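Local structure of phosphatidylglycerol lysyltransferase C-terminal domain-containing protein (Bacteroides thetaiotaomicron, 2HQY) at residues G59-Y64 and N90-G95; I113-R118 and K290-L295; P153-T158 and G209-N214. The protein is of unknown function but binds coenzyme A and probably acts as an acyltransferase-like enzyme related to the C-terminal domain of phosphatidylglycerol lysyltransferase. All coordinates share one frame; numbering follows the deposited sequence. Where two conformers were deposited one is given.

In the fold
From the N terminus, the chain first closes a short loop at contact 1, where strand 61-69 meets strand 92-96 in parallel after helix 73-87. Residues 113-118 then open contact 2, which stays open until 290-295 returns near the C terminus. Contact 3 is nested inside that long loop and joins 153-158 to 209-214 on the far side of the chain's centre, about 42 Å from contact 2, centre to centre. Contacts 1 and 2 follow one another in sequence yet touch in space: strands 92-96 and 286-295 are neighbours, and a C92-C294 disulfide links them. Contact 3 ties strands 156-159 and 207-213 in the other half of the protein.

Contact 1. Residues G59-Y64 and N90-G95; sequences GEQLAY and NFCMLG
The rings of Y64 and F91 meet with planes 38° apart and centroids 5.3 Å from each other, a geometry that is neither a stack nor an edge-to-face pair. CD1 and CE1 of F91 come up obliquely to CD2 and CE2 of Y64, and CE1 also nears CG, with Y64 CD2 3.4 Å from F91 CE1. At the edge of the Y64 ring, near its plane, lies C92 O. F91 sends CG anti to the backbone N (chi1 177°), and this swing brings the end of its ring nearer to 59-64. L80 of helix 73-87 touches both rings, and D83 of that helix holds Y64 OH by a hydrogen bond. Strand 61-69, this helix and strand 92-96 make up a beta-alpha-beta unit, so the aromatic pair packs between the strands and their connecting helix. The parallel bridge is centred on Y64 and M93: Y64 N donates to C92 O (3.0 Å), and L94 N to Y64 O (2.7 Å). An alanine here removes the ring and its hydroxyl; D83 would probably lose this hydrogen-bond mate and a gap is likely to open beside F91 and L80. Earlier in the strands the short segments diverge, their axes at 63°, and one water spans the wedge, donating to L62 O and N90 O and accepting from C92 N. Diagonally across the bridge, A63 CB packs 3.8 Å from L94 CD1.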
loop_
_atom_site.group_PDB
_atom_site.type_symbol
_atom_site.label_atom_id
_atom_site.label_comp_id
_atom_site.label_asym_id
_atom_site.label_seq_id
_atom_site.Cartn_x
_atom_site.Cartn_y
_atom_site.Cartn_z
ATOM N N GLY A 59 -6.730 9.969 2.318
ATOM C CA GLY A 59 -7.197 10.070 3.693
ATOM C C GLY A 59 -8.688 9.823 3.700
ATOM O O GLY A 59 -9.151 8.867 3.099
ATOM N N GLU A 60 -9.444 10.717 4.338
ATOM C CA GLU A 60 -10.913 10.626 4.403
ATOM C C GLU A 60 -11.650 10.959 3.092
ATOM O O GLU A 60 -12.878 10.763 2.987
ATOM C CB GLU A 60 -11.439 11.544 5.514
ATOM N N GLN A 61 -10.920 11.488 2.112
ATOM C CA GLN A 61 -11.503 11.902 0.849
ATOM C C GLN A 61 -11.550 10.725 -0.140
ATOM O O GLN A 61 -10.488 10.202 -0.533
ATOM C CB GLN A 61 -10.668 13.053 0.253
ATOM C CG GLN A 61 -11.107 13.526 -1.161
ATOM C CD GLN A 61 -12.446 14.293 -1.161
ATOM O OE1 GLN A 61 -13.450 13.827 -1.724
ATOM N NE2 GLN A 61 -12.463 15.467 -0.528
ATOM N N LEU A 62 -12.752 10.292 -0.518
ATOM C CA LEU A 62 -12.899 9.319 -1.614
ATOM C C LEU A 62 -12.822 10.116 -2.898
ATOM O O LEU A 62 -13.502 11.152 -3.023
ATOM C CB LEU A 62 -14.265 8.615 -1.558
ATOM C CG LEU A 62 -14.634 7.720 -2.764
ATOM C CD1 LEU A 62 -13.695 6.516 -2.896
ATOM C CD2 LEU A 62 -16.066 7.262 -2.647
ATOM N N ALA A 63 -12.034 9.643 -3.870
ATOM C CA ALA A 63 -11.982 10.360 -5.145
ATOM C C ALA A 63 -11.837 9.403 -6.314
ATOM O O ALA A 63 -11.324 8.294 -6.151
ATOM C CB ALA A 63 -10.848 11.360 -5.152
ATOM N N TYR A 64 -12.319 9.841 -7.476
ATOM C CA TYR A 64 -12.199 9.076 -8.730
ATOM C C TYR A 64 -11.407 9.935 -9.703
ATOM O O TYR A 64 -11.360 11.148 -9.560
ATOM C CB TYR A 64 -13.606 8.767 -9.299
ATOM C CG TYR A 64 -14.453 7.948 -8.329
ATOM C CD1 TYR A 64 -14.533 6.549 -8.435
ATOM C CD2 TYR A 64 -15.155 8.568 -7.284
ATOM C CE1 TYR A 64 -15.320 5.786 -7.534
ATOM C CE2 TYR A 64 -15.946 7.811 -6.383
ATOM C CZ TYR A 64 -16.001 6.425 -6.525
ATOM O OH TYR A 64 -16.776 5.713 -5.632
ATOM N N ASN A 90 -19.817 11.913 -0.988
ATOM C CA ASN A 90 -20.122 12.682 -2.178
ATOM C C ASN A 90 -19.204 12.210 -3.308
ATOM O O ASN A 90 -18.146 11.617 -3.058
ATOM C CB ASN A 90 -19.959 14.185 -1.933
ATOM C CG ASN A 90 -20.560 15.021 -3.052
ATOM O OD1 ASN A 90 -21.605 14.674 -3.603
ATOM N ND2 ASN A 90 -19.897 16.118 -3.401
ATOM N N PHE A 91 -19.630 12.437 -4.544
ATOM C CA PHE A 91 -18.800 12.103 -5.701
ATOM C C PHE A 91 -17.885 13.288 -6.033
ATOM O O PHE A 91 -18.362 14.422 -6.252
ATOM C CB PHE A 91 -19.667 11.723 -6.907
ATOM C CG PHE A 91 -18.882 11.442 -8.156
ATOM C CD1 PHE A 91 -18.083 10.300 -8.255
ATOM C CD2 PHE A 91 -18.941 12.315 -9.244
ATOM C CE1 PHE A 91 -17.354 10.038 -9.425
ATOM C CE2 PHE A 91 -18.229 12.070 -10.425
ATOM C CZ PHE A 91 -17.429 10.924 -10.532
ATOM N N CYS A 92 -16.578 13.016 -6.059
ATOM C CA CYS A 92 -15.567 13.997 -6.437
ATOM C C CYS A 92 -14.587 13.325 -7.372
ATOM O O CYS A 92 -14.153 12.175 -7.117
ATOM C CB CYS A 92 -14.801 14.519 -5.219
ATOM S SG CYS A 92 -15.781 15.562 -4.120
ATOM N N MET A 93 -14.236 14.048 -8.432
ATOM C CA MET A 93 -13.255 13.581 -9.417
ATOM C C MET A 93 -12.044 14.462 -9.385
ATOM O O MET A 93 -12.160 15.682 -9.169
ATOM C CB MET A 93 -13.821 13.640 -10.836
ATOM C CG MET A 93 -14.479 12.401 -11.335
ATOM S SD MET A 93 -15.097 12.631 -13.031
ATOM C CE MET A 93 -16.054 14.139 -12.930
ATOM N N LEU A 94 -10.886 13.833 -9.623
ATOM C CA LEU A 94 -9.581 14.503 -9.685
ATOM C C LEU A 94 -9.015 14.495 -11.108
ATOM O O LEU A 94 -9.520 13.768 -11.993
ATOM C CB LEU A 94 -8.603 13.825 -8.746
ATOM C CG LEU A 94 -8.908 13.836 -7.259
ATOM C CD1 LEU A 94 -7.800 13.110 -6.512
ATOM C CD2 LEU A 94 -9.076 15.247 -6.709
ATOM N N GLY A 95 -8.001 15.344 -11.338
ATOM C CA GLY A 95 -7.247 15.380 -12.611
ATOM C C GLY A 95 -8.058 15.858 -13.790
ATOM O O GLY A 95 -7.760 15.541 -14.958
HETATM O O HOH W 1 -15.993 10.699 -4.433
#

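Contact 2. Residues I113-R118 and K290-L295; sequences IFTEDR and KYMACL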
loop_
_atom_site.group_PDB
_atom_site.type_symbol
_atom_site.label_atom_id
_atom_site.label_comp_id
_atom_site.label_asym_id
_atom_site.label_seq_id
_atom_site.Cartn_x
_atom_site.Cartn_y
_atom_site.Cartn_z
ATOM N N ILE A 113 -19.163 21.464 -8.787
ATOM C CA ILE A 113 -18.331 22.551 -8.251
ATOM C C ILE A 113 -16.878 22.242 -8.607
ATOM O O ILE A 113 -16.375 21.149 -8.274
ATOM C CB ILE A 113 -18.434 22.692 -6.712
ATOM C CG1 ILE A 113 -19.766 23.310 -6.309
ATOM C CG2 ILE A 113 -17.298 23.580 -6.170
ATOM C CD1 ILE A 113 -20.172 23.017 -4.851
ATOM N N PHE A 114 -16.205 23.190 -9.269
ATOM C CA PHE A 114 -14.788 23.007 -9.665
ATOM C C PHE A 114 -13.835 23.837 -8.801
ATOM O O PHE A 114 -13.980 25.057 -8.699
ATOM C CB PHE A 114 -14.555 23.384 -11.135
ATOM C CG PHE A 114 -15.314 22.535 -12.117
ATOM C CD1 PHE A 114 -14.782 21.333 -12.575
ATOM C CD2 PHE A 114 -16.555 22.942 -12.593
ATOM C CE1 PHE A 114 -15.491 20.544 -13.494
ATOM C CE2 PHE A 114 -17.260 22.171 -13.515
ATOM C CZ PHE A 114 -16.731 20.968 -13.960
ATOM N N THR A 115 -12.840 23.180 -8.216
ATOM C CA THR A 115 -11.811 23.853 -7.418
ATOM C C THR A 115 -10.434 23.452 -7.938
ATOM O O THR A 115 -10.266 22.374 -8.510
ATOM C CB THR A 115 -11.937 23.506 -5.917
ATOM O OG1 THR A 115 -11.788 22.091 -5.733
ATOM C CG2 THR A 115 -13.290 23.947 -5.361
ATOM N N GLU A 116 -9.451 24.317 -7.736
ATOM C CA GLU A 116 -8.138 24.098 -8.300
ATOM C C GLU A 116 -7.106 24.501 -7.245
ATOM O O GLU A 116 -7.347 25.398 -6.446
ATOM C CB GLU A 116 -8.017 24.935 -9.583
ATOM C CG GLU A 116 -6.789 24.698 -10.443
ATOM C CD GLU A 116 -5.682 25.685 -10.144
ATOM O OE1 GLU A 116 -5.982 26.727 -9.503
ATOM O OE2 GLU A 116 -4.517 25.424 -10.548
ATOM N N ASP A 117 -5.977 23.806 -7.231
ATOM C CA ASP A 117 -4.883 24.146 -6.336
ATOM C C ASP A 117 -3.616 24.130 -7.178
ATOM O O ASP A 117 -3.172 23.084 -7.641
ATOM C CB ASP A 117 -4.812 23.162 -5.150
ATOM C CG ASP A 117 -3.771 23.568 -4.097
ATOM O OD1 ASP A 117 -2.870 24.377 -4.411
ATOM O OD2 ASP A 117 -3.864 23.080 -2.943
ATOM N N ARG A 118 -3.058 25.319 -7.392
ATOM C CA ARG A 118 -1.870 25.512 -8.202
ATOM C C ARG A 118 -0.675 24.618 -7.760
ATOM O O ARG A 118 0.182 24.267 -8.574
ATOM C CB ARG A 118 -1.520 27.003 -8.160
ATOM C CG ARG A 118 -0.231 27.401 -8.813
ATOM C CD ARG A 118 -0.203 27.078 -10.304
ATOM N NE ARG A 118 1.073 27.505 -10.884
ATOM C CZ ARG A 118 2.228 26.865 -10.709
ATOM N NH1 ARG A 118 2.265 25.729 -9.998
ATOM N NH2 ARG A 118 3.343 27.339 -11.268
ATOM N N LYS A 290 -5.025 21.198 -12.608
ATOM C CA LYS A 290 -5.831 20.019 -12.344
ATOM C C LYS A 290 -6.970 20.415 -11.442
ATOM O O LYS A 290 -6.748 20.958 -10.347
ATOM C CB LYS A 290 -5.010 18.935 -11.678
ATOM C CG LYS A 290 -3.798 18.516 -12.485
ATOM C CD LYS A 290 -3.022 17.433 -11.764
ATOM C CE LYS A 290 -1.739 17.162 -12.501
ATOM N NZ LYS A 290 -0.860 16.233 -11.713
ATOM N N TYR A 291 -8.184 20.181 -11.920
ATOM C CA TYR A 291 -9.361 20.533 -11.134
ATOM C C TYR A 291 -9.889 19.375 -10.330
ATOM O O TYR A 291 -9.744 18.213 -10.704
ATOM C CB TYR A 291 -10.478 21.124 -12.013
ATOM C CG TYR A 291 -10.101 22.455 -12.590
ATOM C CD1 TYR A 291 -10.530 23.642 -11.990
ATOM C CD2 TYR A 291 -9.299 22.533 -13.724
ATOM C CE1 TYR A 291 -10.163 24.869 -12.515
ATOM C CE2 TYR A 291 -8.924 23.741 -14.248
ATOM C CZ TYR A 291 -9.352 24.905 -13.642
ATOM O OH TYR A 291 -8.977 26.098 -14.183
ATOM N N MET A 292 -10.498 19.706 -9.203
ATOM C CA MET A 292 -11.355 18.750 -8.537
ATOM C C MET A 292 -12.788 19.145 -8.884
ATOM O O MET A 292 -13.170 20.320 -8.769
ATOM C CB MET A 292 -11.106 18.713 -7.029
ATOM C CG MET A 292 -12.088 17.777 -6.269
ATOM S SD MET A 292 -11.612 17.397 -4.566
ATOM C CE MET A 292 -12.323 18.784 -3.715
ATOM N N ALA A 293 -13.558 18.166 -9.347
ATOM C CA ALA A 293 -14.958 18.359 -9.711
ATOM C C ALA A 293 -15.784 17.551 -8.718
ATOM O O ALA A 293 -15.720 16.309 -8.702
ATOM C CB ALA A 293 -15.206 17.881 -11.135
ATOM N N CYS A 294 -16.529 18.251 -7.890
ATOM C CA CYS A 294 -17.406 17.638 -6.924
ATOM C C CYS A 294 -18.886 17.887 -7.255
ATOM O O CYS A 294 -19.267 18.973 -7.586
ATOM C CB CYS A 294 -17.094 18.113 -5.526
ATOM S SG CYS A 294 -15.534 17.565 -4.879
ATOM N N LEU A 295 -19.677 16.839 -7.172
ATOM C CA LEU A 295 -21.076 16.918 -7.510
ATOM C C LEU A 295 -21.696 17.868 -6.522
ATOM O O LEU A 295 -21.464 17.748 -5.364
ATOM C CB LEU A 295 -21.696 15.548 -7.356
ATOM C CG LEU A 295 -22.919 15.195 -8.137
ATOM C CD1 LEU A 295 -22.779 15.534 -9.546
ATOM C CD2 LEU A 295 -23.289 13.792 -7.946
HETATM O O HOH W 2 -3.722 22.806 -10.464
#
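F114 and A293 face each other as a non-hydrogen-bonded antiparallel pair, and the ring reaches across so that F114 CE1 lies 3.6 Å from A293 CB. On the same face of the strands, E116 lays its aliphatic part on Y291: CG sits over one ring face, 4.1 Å from the ring centroid and 16° off the normal, a CH-pi contact. E116 bends at chi2, and its carboxylate plane lies 49° from that of the Y291 ring. T115 and M292 occupy the other face, side by side and pointing the same way, with T115 OG1 3.7 Å from M292 CB.

Four backbone bonds hold the two strands in the register that brings these side chains together. I113 N donates to C294 O (2.8 Å) and C294 N returns a bond to I113 O; T115 N and M292 O, then M292 N and T115 O (2.8 Å), repeat the exchange two residues on. The M292-T115 bond is nearly straight at hydrogen, 166°. Next to E116 a water donates to E116 OE2 and D117 O and accepts from K290 N. Further out, K290 NZ forms salt bridges with D122 and E268, which would probably offset its charge. C294 SG is bonded to C92 SG in a disulfide.

Strand 286-295 thus runs between 112-116 and 92-96, antiparallel to both, its backbone bonding to M93 through A293, while R101, L104 and E105 of helix 98-107 pack against F114.

Contact 3. Residues P153-T158 and G209-N214; sequences PDYEYT and GILHVN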
loop_
_atom_site.group_PDB
_atom_site.type_symbol
_atom_site.label_atom_id
_atom_site.label_comp_id
_atom_site.label_asym_id
_atom_site.label_seq_id
_atom_site.Cartn_x
_atom_site.Cartn_y
_atom_site.Cartn_z
ATOM N N PRO A 153 35.331 16.760 -15.619
ATOM C CA PRO A 153 35.445 16.446 -17.062
ATOM C C PRO A 153 35.303 14.953 -17.394
ATOM O O PRO A 153 35.038 14.598 -18.557
ATOM C CB PRO A 153 36.852 16.938 -17.422
ATOM C CG PRO A 153 37.593 16.979 -16.120
ATOM C CD PRO A 153 36.601 17.294 -15.068
ATOM N N ASP A 154 35.510 14.118 -16.379
ATOM C CA ASP A 154 35.488 12.667 -16.481
ATOM C C ASP A 154 34.259 12.059 -15.745
ATOM O O ASP A 154 34.249 10.899 -15.286
ATOM C CB ASP A 154 36.752 12.128 -15.846
ATOM C CG ASP A 154 36.905 12.573 -14.404
ATOM O OD1 ASP A 154 36.090 13.409 -13.926
ATOM O OD2 ASP A 154 37.876 12.102 -13.763
ATOM N N TYR A 155 33.210 12.843 -15.646
ATOM C CA TYR A 155 31.966 12.300 -15.091
ATOM C C TYR A 155 31.465 11.139 -15.975
ATOM O O TYR A 155 31.854 11.019 -17.154
ATOM C CB TYR A 155 30.939 13.430 -14.948
ATOM C CG TYR A 155 30.164 13.771 -16.221
ATOM C CD1 TYR A 155 28.987 13.068 -16.551
ATOM C CD2 TYR A 155 30.589 14.782 -17.067
ATOM C CE1 TYR A 155 28.258 13.371 -17.712
ATOM C CE2 TYR A 155 29.865 15.101 -18.223
ATOM C CZ TYR A 155 28.727 14.386 -18.542
ATOM O OH TYR A 155 28.018 14.721 -19.672
ATOM N N GLU A 156 30.604 10.280 -15.421
ATOM C CA GLU A 156 30.058 9.162 -16.172
ATOM C C GLU A 156 28.557 9.088 -15.953
ATOM O O GLU A 156 28.102 8.977 -14.802
ATOM C CB GLU A 156 30.707 7.830 -15.760
ATOM C CG GLU A 156 32.212 7.682 -16.168
ATOM C CD GLU A 156 32.869 6.394 -15.645
ATOM O OE1 GLU A 156 32.251 5.639 -14.879
ATOM O OE2 GLU A 156 34.021 6.130 -15.990
ATOM N N TYR A 157 27.803 9.189 -17.039
ATOM C CA TYR A 157 26.369 8.935 -17.011
ATOM C C TYR A 157 26.101 7.502 -17.480
ATOM O O TYR A 157 26.638 7.047 -18.514
ATOM C CB TYR A 157 25.644 9.909 -17.929
ATOM C CG TYR A 157 24.166 9.625 -18.088
ATOM C CD1 TYR A 157 23.226 10.169 -17.197
ATOM C CD2 TYR A 157 23.690 8.834 -19.133
ATOM C CE1 TYR A 157 21.868 9.913 -17.334
ATOM C CE2 TYR A 157 22.319 8.562 -19.265
ATOM C CZ TYR A 157 21.420 9.101 -18.354
ATOM O OH TYR A 157 20.074 8.844 -18.519
ATOM N N THR A 158 25.280 6.791 -16.725
ATOM C CA THR A 158 24.882 5.436 -17.074
ATOM C C THR A 158 23.363 5.288 -16.986
ATOM O O THR A 158 22.736 5.919 -16.103
ATOM C CB THR A 158 25.513 4.390 -16.123
ATOM O OG1 THR A 158 25.349 4.817 -14.762
ATOM C CG2 THR A 158 26.999 4.165 -16.429
ATOM N N GLY A 209 18.441 7.075 -15.404
ATOM C CA GLY A 209 19.882 7.389 -15.606
ATOM C C GLY A 209 20.527 7.679 -14.259
ATOM O O GLY A 209 19.829 7.992 -13.253
ATOM N N ILE A 210 21.850 7.563 -14.238
ATOM C CA ILE A 210 22.669 7.753 -13.050
ATOM C C ILE A 210 23.905 8.566 -13.454
ATOM O O ILE A 210 24.474 8.351 -14.524
ATOM C CB ILE A 210 23.139 6.376 -12.492
ATOM C CG1 ILE A 210 21.943 5.550 -12.011
ATOM C CG2 ILE A 210 24.090 6.573 -11.339
ATOM C CD1 ILE A 210 22.306 4.036 -11.811
ATOM N N LEU A 211 24.271 9.521 -12.611
ATOM C CA LEU A 211 25.477 10.300 -12.773
ATOM C C LEU A 211 26.487 9.860 -11.703
ATOM O O LEU A 211 26.139 9.736 -10.512
ATOM C CB LEU A 211 25.104 11.783 -12.615
ATOM C CG LEU A 211 25.941 12.820 -13.337
ATOM C CD1 LEU A 211 25.889 12.570 -14.859
ATOM C CD2 LEU A 211 25.471 14.224 -12.927
ATOM N N HIS A 212 27.727 9.603 -12.134
ATOM C CA HIS A 212 28.822 9.307 -11.230
ATOM C C HIS A 212 29.920 10.372 -11.384
ATOM O O HIS A 212 30.224 10.812 -12.511
ATOM C CB HIS A 212 29.420 7.960 -11.562
ATOM C CG HIS A 212 28.428 6.847 -11.603
ATOM N ND1 HIS A 212 27.728 6.504 -12.748
ATOM C CD2 HIS A 212 28.048 5.973 -10.645
ATOM C CE1 HIS A 212 26.952 5.467 -12.476
ATOM N NE2 HIS A 212 27.133 5.123 -11.209
ATOM N N VAL A 213 30.467 10.801 -10.251
ATOM C CA VAL A 213 31.623 11.712 -10.226
ATOM C C VAL A 213 32.648 11.136 -9.250
ATOM O O VAL A 213 32.289 10.669 -8.164
ATOM C CB VAL A 213 31.211 13.151 -9.799
ATOM C CG1 VAL A 213 32.448 14.019 -9.548
ATOM C CG2 VAL A 213 30.342 13.808 -10.861
ATOM N N ASN A 214 33.916 11.163 -9.654
ATOM C CA ASN A 214 35.011 10.608 -8.861
ATOM C C ASN A 214 34.698 9.246 -8.237
ATOM O O ASN A 214 34.967 9.038 -7.063
ATOM C CB ASN A 214 35.455 11.617 -7.782
ATOM C CG ASN A 214 35.896 12.964 -8.371
ATOM O OD1 ASN A 214 36.502 13.039 -9.453
ATOM N ND2 ASN A 214 35.595 14.034 -7.649
HETATM O O HOH W 3 34.629 11.803 -12.196
#
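H212 lies across from E156, with E156 O at the edge of its ring. Its CB lies 3.6 Å from E156 O, and chi1 of -54° places CG beside the backbone N, which lets the ring turn back to the carbonyl that the backbone N-H already bonds. E156 O therefore accepts twice, from H212 N at 2.8 Å and from H212 ND1 at 3.2 Å. The second bond is the more bent (147° at hydrogen), its donor standing 45° out of the carbonyl plane. Ring CE1 faces T158 OG1, but T158 was modelled in two conformers and that close approach is doubtful. At the tip, NE2 is hydrogen-bonded to E167, so both ring nitrogens have partners and the ring's rotation is fixed.

E156-H212 and T158-I210 are the hydrogen-bonded antiparallel pairs, closed by E156 N to H212 O, T158 N to I210 O and I210 N to T158 O, with Y157-L211 the non-hydrogen-bonded pair between them. On the opposite face Y157 OH passes 3.3 Å from G209 CA. Y155 CD1 packs 3.6 Å from L211 CD1, and the L211 side chain is about 8 Å from that of Y246, which binds coenzyme A.

Strand 207-213 is bonded by its backbone to 216-227 as well; helix 245-256 packs on Y155 and Y157, E252 bonding Y155 OH, and F148 of helix 139-151 meets the Y155 ring edge-to-face and touches L211.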